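Local coordinates for protein citryl-spermidine/3,4-dihydroxybenzoyl-citryl-spermidine:spermidine ligase (Bacillus anthracis, PDB 3TO3) that catalyses the ATP-dependent condensation of spermidine with citryl-spermidine intermediates in the biosynthesis of the siderophore petrobactin, at residues A260-D265 against Y355-K360. Sequence-based numbering, arbitrary orientation.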
loop_
_atom_site.group_PDB
_atom_site.type_symbol
_atom_site.label_atom_id
_atom_site.label_comp_id
_atom_site.label_asym_id
_atom_site.label_seq_id
_atom_site.Cartn_x
_atom_site.Cartn_y
_atom_site.Cartn_z
ATOM N N ALA B 260 -14.908 6.040 7.642
ATOM C CA ALA B 260 -15.275 6.287 9.025
ATOM C C ALA B 260 -16.253 7.454 9.150
ATOM O O ALA B 260 -17.188 7.401 9.936
ATOM C CB ALA B 260 -14.029 6.559 9.881
ATOM N N GLU B 261 -16.063 8.515 8.393
ATOM C CA GLU B 261 -16.947 9.664 8.598
ATOM C C GLU B 261 -18.401 9.363 8.131
ATOM O O GLU B 261 -19.357 9.818 8.726
ATOM C CB GLU B 261 -16.338 10.934 7.991
ATOM C CG GLU B 261 -17.179 11.609 6.927
ATOM C CD GLU B 261 -16.355 12.463 5.952
ATOM O OE1 GLU B 261 -15.102 12.320 5.922
ATOM O OE2 GLU B 261 -16.978 13.272 5.218
ATOM N N ASP B 262 -18.551 8.554 7.099
ATOM C CA ASP B 262 -19.866 8.093 6.653
ATOM C C ASP B 262 -20.477 7.136 7.675
ATOM O O ASP B 262 -21.666 7.142 7.898
ATOM C CB ASP B 262 -19.757 7.367 5.293
ATOM C CG ASP B 262 -18.915 8.130 4.285
ATOM O OD1 ASP B 262 -19.485 8.643 3.296
ATOM O OD2 ASP B 262 -17.680 8.227 4.488
ATOM N N ILE B 263 -19.671 6.275 8.274
ATOM C CA ILE B 263 -20.205 5.410 9.314
ATOM C C ILE B 263 -20.676 6.238 10.508
ATOM O O ILE B 263 -21.729 5.996 11.063
ATOM C CB ILE B 263 -19.182 4.343 9.710
ATOM C CG1 ILE B 263 -19.033 3.339 8.566
ATOM C CG2 ILE B 263 -19.592 3.634 10.999
ATOM C CD1 ILE B 263 -17.769 2.464 8.630
ATOM N N GLN B 264 -19.892 7.238 10.884
ATOM C CA GLN B 264 -20.232 8.128 11.988
ATOM C C GLN B 264 -21.591 8.842 11.810
ATOM O O GLN B 264 -22.375 8.961 12.748
ATOM C CB GLN B 264 -19.107 9.166 12.179
ATOM C CG GLN B 264 -19.549 10.510 12.800
ATOM C CD GLN B 264 -19.893 10.343 14.226
ATOM O OE1 GLN B 264 -19.459 9.367 14.844
ATOM N NE2 GLN B 264 -20.683 11.273 14.784
ATOM N N ASP B 265 -21.832 9.360 10.618
ATOM C CA ASP B 265 -23.033 10.119 10.332
ATOM C C ASP B 265 -24.169 9.282 9.715
ATOM O O ASP B 265 -25.180 9.826 9.287
ATOM C CB ASP B 265 -22.727 11.411 9.550
ATOM C CG ASP B 265 -22.368 11.161 8.096
ATOM O OD1 ASP B 265 -21.872 12.104 7.446
ATOM O OD2 ASP B 265 -22.581 10.035 7.597
ATOM N N TYR B 355 -22.632 3.484 -4.000
ATOM C CA TYR B 355 -22.550 4.606 -3.089
ATOM C C TYR B 355 -21.310 5.371 -3.520
ATOM O O TYR B 355 -20.211 4.837 -3.466
ATOM C CB TYR B 355 -22.387 4.086 -1.672
ATOM C CG TYR B 355 -22.288 5.156 -0.609
ATOM C CD1 TYR B 355 -23.432 5.642 0.017
ATOM C CD2 TYR B 355 -21.056 5.659 -0.208
ATOM C CE1 TYR B 355 -23.356 6.609 1.015
ATOM C CE2 TYR B 355 -20.962 6.605 0.805
ATOM C CZ TYR B 355 -22.112 7.084 1.407
ATOM O OH TYR B 355 -22.022 8.019 2.411
ATOM N N ASP B 356 -21.503 6.591 -3.998
ATOM C CA ASP B 356 -20.449 7.331 -4.685
ATOM C C ASP B 356 -20.459 8.752 -4.187
ATOM O O ASP B 356 -21.453 9.436 -4.310
ATOM C CB ASP B 356 -20.687 7.340 -6.206
ATOM C CG ASP B 356 -19.703 8.254 -6.963
ATOM O OD1 ASP B 356 -20.090 8.847 -8.013
ATOM O OD2 ASP B 356 -18.536 8.371 -6.513
ATOM N N THR B 357 -19.330 9.198 -3.660
ATOM C CA THR B 357 -19.180 10.563 -3.194
ATOM C C THR B 357 -18.130 11.303 -4.008
ATOM O O THR B 357 -17.582 10.784 -4.985
ATOM C CB THR B 357 -18.774 10.586 -1.715
ATOM O OG1 THR B 357 -17.502 9.937 -1.547
ATOM C CG2 THR B 357 -19.824 9.861 -0.884
ATOM N N ASN B 358 -17.877 12.537 -3.605
ATOM C CA ASN B 358 -16.782 13.322 -4.153
ATOM C C ASN B 358 -15.454 12.563 -4.137
ATOM O O ASN B 358 -14.808 12.420 -5.182
ATOM C CB ASN B 358 -16.609 14.625 -3.348
ATOM C CG ASN B 358 -17.481 15.763 -3.861
ATOM O OD1 ASN B 358 -17.801 15.830 -5.053
ATOM N ND2 ASN B 358 -17.856 16.673 -2.962
ATOM N N LYS B 359 -15.093 12.021 -2.971
ATOM C CA LYS B 359 -13.692 11.732 -2.663
ATOM C C LYS B 359 -13.006 10.957 -3.789
ATOM O O LYS B 359 -13.533 9.960 -4.298
ATOM C CB LYS B 359 -13.558 10.959 -1.340
ATOM C CG LYS B 359 -14.286 11.545 -0.130
ATOM C CD LYS B 359 -13.316 11.963 0.982
ATOM C CE LYS B 359 -12.433 10.815 1.458
ATOM N NZ LYS B 359 -10.985 11.201 1.523
ATOM N N LYS B 360 -11.832 11.448 -4.180
ATOM C CA LYS B 360 -10.992 10.818 -5.197
ATOM C C LYS B 360 -10.470 9.461 -4.756
ATOM O O LYS B 360 -10.345 8.534 -5.567
ATOM C CB LYS B 360 -9.786 11.710 -5.472
ATOM C CG LYS B 360 -8.839 11.184 -6.543
ATOM C CD LYS B 360 -7.458 11.865 -6.436
ATOM C CE LYS B 360 -7.567 13.367 -6.144
ATOM N NZ LYS B 360 -6.372 14.089 -6.678
#
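Asp262 and Tyr355 meet through a single side-chain hydrogen bond, a compact example of how a short helix can be tied to the end of a strand across a wide backbone gap. The CA atoms of Asp262 and Thr357, the nearest pair between 260-265 and 355-360, stand 10.2 Å apart, so side chains alone span the distance. Tyr355 closes strand 345-355 of the mixed sheet, and its ring reaches out to the helix because CG lies anti to the backbone N (chi1 -180°). Its hydroxyl gives its proton to Asp262, with OH 2.8 Å from OD1. The acceptor is the anti lone pair of OD1, the one directed away from OD2, and the carboxylate plane is turned 75° from the ring. OD1 sits at the ring's edge, in its plane, rather than over a face; this brings it within 3.5 Å of the ring carbon CE2 of Tyr355 as well. Thr357 adds a light touch, its methyl CG2 lying 4.4 Å from OD1 of Asp262.

The side chains of Asp262 and Tyr355 both also touch Ile268 of strand 268-273, while those of Tyr355 and Thr357 rest on Asn200. Farther along the loop, Lys359 NZ lies 6.1 Å from Glu261 OE1. The same NZ forms a salt bridge with Glu126 of the second subunit, which places the contact beside the dimer interface and away from the ATP and magnesium sites. With 102 Å² buried in all, the join probably owes more to one directed bond than to area: a neutral phenol donates to a carboxylate, which probably helps stabilise the charge on Asp262 and gives the hydroxyl of a buried tyrosine a partner.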